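Local coordinates for CurH (Lyngbya majuscula, PDB 3KG7), which probably catalyses the dehydration of a beta-hydroxyacyl intermediate, as the dehydratase domain of one module of the curacin polyketide synthase, at residues H41-I49 against R285-K293. Numbering follows the deposited sequence.
Sequences HRVYDTPVI and RAPSQLFLK
The ring of Tyr-44 carries Ser-288 on one face: CB of Ser-288 stands 3.6 Å from the ring centroid and almost exactly on its normal, a CH-pi contact, while Ser-288 OG leans over the CB end of the ring. At the ring edge, near its plane, lie CD2 of Phe-291 and the carbonyl oxygen of Ala-286. Tyr-44 OH reaches Ala-286 O in a hydrogen bond of 3.0 Å, tilted 23° from the carbonyl plane, and also bonds to the backbone N of Phe-225, so two polar groups fix its position. With chi1 at -56°, CG lies beside the backbone N, and the ring projects from the turn toward the start of helix 288-291. Phe-291 is approached obliquely by Val-43 CG1 at its CE2 and by Val-48 CG1 at its CZ, both 4.2 Å away. Residues 43-46 form the tight turn of a beta-hairpin, closed by paired backbone hydrogen bonds between Val-43 and Thr-46. Within the double hotdog fold this hairpin, from early in the chain, meets its C-terminal end, where strand 274-286 gives way to a short helix with Pro-287 at its N-cap. Replacing Tyr-44 by an alanine would probably leave Ala-286 O and Phe-225 N without their hydroxyl partner and strip Ser-288 of the ring beneath it. Just past the helix, Leu-292 and Thr-46 lie side by side but run opposite ways, with Leu-292 CD1 3.6 Å from Thr-46 OG1 and 4.0 Å from Tyr-44 CB. The same Thr-46 hydroxyl donates to Tyr-44 O from above the carbonyl plane.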
# COMPACT_ATOMS: atom_id res chain seq x y z
N HIS C 41 16.43 23.27 -7.36
CA HIS C 41 16.35 22.89 -8.78
C HIS C 41 15.19 23.64 -9.44
O HIS C 41 14.07 23.13 -9.52
CB HIS C 41 16.20 21.37 -8.96
CG HIS C 41 16.18 20.95 -10.40
ND1 HIS C 41 15.02 20.74 -11.10
CD2 HIS C 41 17.19 20.72 -11.28
CE1 HIS C 41 15.30 20.40 -12.34
NE2 HIS C 41 16.62 20.37 -12.48
N ARG C 42 15.47 24.85 -9.90
CA ARG C 42 14.42 25.75 -10.35
C ARG C 42 14.37 25.87 -11.87
O ARG C 42 15.33 26.35 -12.51
CB ARG C 42 14.58 27.13 -9.69
CG ARG C 42 14.69 27.10 -8.16
CD ARG C 42 14.74 28.49 -7.53
NE ARG C 42 13.42 29.13 -7.47
CZ ARG C 42 12.52 28.94 -6.51
NH1 ARG C 42 12.76 28.12 -5.49
NH2 ARG C 42 11.35 29.57 -6.56
N VAL C 43 13.25 25.43 -12.45
CA VAL C 43 12.94 25.68 -13.87
C VAL C 43 11.79 26.69 -13.95
O VAL C 43 10.76 26.53 -13.30
CB VAL C 43 12.59 24.39 -14.64
CG1 VAL C 43 12.49 24.67 -16.13
CG2 VAL C 43 13.64 23.31 -14.40
N TYR C 44 11.98 27.74 -14.75
CA TYR C 44 11.05 28.87 -14.80
C TYR C 44 10.73 29.36 -13.39
O TYR C 44 9.57 29.61 -13.05
CB TYR C 44 9.77 28.50 -15.56
CG TYR C 44 10.02 28.01 -16.96
CD1 TYR C 44 10.41 28.89 -17.97
CD2 TYR C 44 9.90 26.65 -17.27
CE1 TYR C 44 10.66 28.44 -19.26
CE2 TYR C 44 10.14 26.19 -18.56
CZ TYR C 44 10.52 27.09 -19.55
OH TYR C 44 10.76 26.64 -20.82
N ASP C 45 11.78 29.48 -12.59
CA ASP C 45 11.70 29.88 -11.18
C ASP C 45 10.66 29.07 -10.38
O ASP C 45 10.05 29.58 -9.44
CB ASP C 45 11.46 31.39 -11.05
CG ASP C 45 12.16 31.99 -9.84
OD1 ASP C 45 11.86 31.60 -8.70
OD2 ASP C 45 13.02 32.86 -10.05
N THR C 46 10.48 27.81 -10.77
CA THR C 46 9.58 26.90 -10.07
C THR C 46 10.35 25.66 -9.63
O THR C 46 11.03 25.02 -10.44
CB THR C 46 8.37 26.49 -10.95
OG1 THR C 46 7.75 27.67 -11.50
CG2 THR C 46 7.33 25.73 -10.14
N PRO C 47 10.27 25.32 -8.33
CA PRO C 47 10.91 24.09 -7.87
C PRO C 47 10.29 22.90 -8.60
O PRO C 47 9.07 22.68 -8.54
CB PRO C 47 10.57 24.05 -6.38
CG PRO C 47 10.27 25.48 -6.01
CD PRO C 47 9.61 26.05 -7.23
N VAL C 48 11.15 22.16 -9.30
CA VAL C 48 10.73 20.98 -10.08
C VAL C 48 11.69 19.84 -9.82
O VAL C 48 12.89 20.05 -9.71
CB VAL C 48 10.76 21.28 -11.60
CG1 VAL C 48 10.47 20.02 -12.41
CG2 VAL C 48 9.76 22.40 -11.96
N ILE C 49 11.14 18.62 -9.73
CA ILE C 49 11.93 17.39 -9.60
C ILE C 49 12.42 16.95 -10.97
O ILE C 49 11.60 16.59 -11.83
CB ILE C 49 11.08 16.23 -9.06
CG1 ILE C 49 10.53 16.53 -7.67
CG2 ILE C 49 11.89 14.92 -9.04
CD1 ILE C 49 9.70 15.41 -7.12
N ARG C 285 12.39 20.03 -26.16
CA ARG C 285 11.93 21.40 -25.89
C ARG C 285 10.58 21.39 -25.17
O ARG C 285 9.64 20.71 -25.59
CB ARG C 285 11.85 22.19 -27.19
CG ARG C 285 13.17 22.33 -27.93
CD ARG C 285 13.97 23.57 -27.50
NE ARG C 285 13.34 24.82 -27.93
CZ ARG C 285 14.00 25.96 -28.15
NH1 ARG C 285 15.32 26.03 -28.01
NH2 ARG C 285 13.33 27.04 -28.53
N ALA C 286 10.49 22.14 -24.07
CA ALA C 286 9.26 22.22 -23.30
C ALA C 286 9.02 23.65 -22.82
O ALA C 286 9.58 24.07 -21.80
CB ALA C 286 9.29 21.24 -22.13
N PRO C 287 8.20 24.41 -23.56
CA PRO C 287 7.83 25.77 -23.14
C PRO C 287 6.99 25.75 -21.86
O PRO C 287 6.28 24.78 -21.60
CB PRO C 287 7.01 26.30 -24.32
CG PRO C 287 6.53 25.10 -25.04
CD PRO C 287 7.58 24.04 -24.85
N SER C 288 7.09 26.82 -21.08
CA SER C 288 6.50 26.88 -19.74
C SER C 288 4.98 26.64 -19.69
O SER C 288 4.49 26.06 -18.72
CB SER C 288 6.85 28.19 -19.05
OG SER C 288 6.66 28.08 -17.66
N GLN C 289 4.26 27.09 -20.71
CA GLN C 289 2.81 26.87 -20.81
C GLN C 289 2.45 25.38 -20.85
O GLN C 289 1.48 24.96 -20.22
CB GLN C 289 2.22 27.55 -22.05
CG GLN C 289 2.55 29.03 -22.20
CD GLN C 289 3.81 29.28 -23.02
OE1 GLN C 289 4.77 28.51 -22.96
NE2 GLN C 289 3.82 30.37 -23.77
N LEU C 290 3.23 24.60 -21.60
CA LEU C 290 3.04 23.15 -21.68
C LEU C 290 3.66 22.42 -20.48
O LEU C 290 3.03 21.52 -19.92
CB LEU C 290 3.61 22.60 -22.99
CG LEU C 290 2.71 22.52 -24.23
CD1 LEU C 290 3.55 22.51 -25.50
CD2 LEU C 290 1.79 21.30 -24.18
N PHE C 291 4.87 22.83 -20.10
CA PHE C 291 5.66 22.17 -19.06
C PHE C 291 5.06 22.32 -17.66
O PHE C 291 4.98 21.33 -16.92
CB PHE C 291 7.09 22.71 -19.07
CG PHE C 291 8.04 21.94 -18.19
CD1 PHE C 291 8.50 20.68 -18.56
CD2 PHE C 291 8.51 22.50 -17.00
CE1 PHE C 291 9.39 19.97 -17.76
CE2 PHE C 291 9.40 21.79 -16.19
CZ PHE C 291 9.84 20.53 -16.57
N LEU C 292 4.65 23.54 -17.30
CA LEU C 292 4.11 23.83 -15.96
C LEU C 292 2.60 23.57 -15.82
O LEU C 292 1.98 23.97 -14.83
CB LEU C 292 4.50 25.25 -15.50
CG LEU C 292 5.95 25.46 -15.05
CD1 LEU C 292 6.19 26.91 -14.64
CD2 LEU C 292 6.37 24.52 -13.92
N LYS C 293 2.03 22.98 -16.87
CA LYS C 293 1.02 21.92 -16.75
C LYS C 293 -0.35 21.99 -17.36
O LYS C 293 -1.20 21.17 -17.04
CB LYS C 293 0.94 21.32 -15.34
CG LYS C 293 0.89 19.78 -15.36
CD LYS C 293 -0.16 19.23 -14.41
CE LYS C 293 -1.49 18.89 -15.11
NZ LYS C 293 -2.48 20.00 -15.04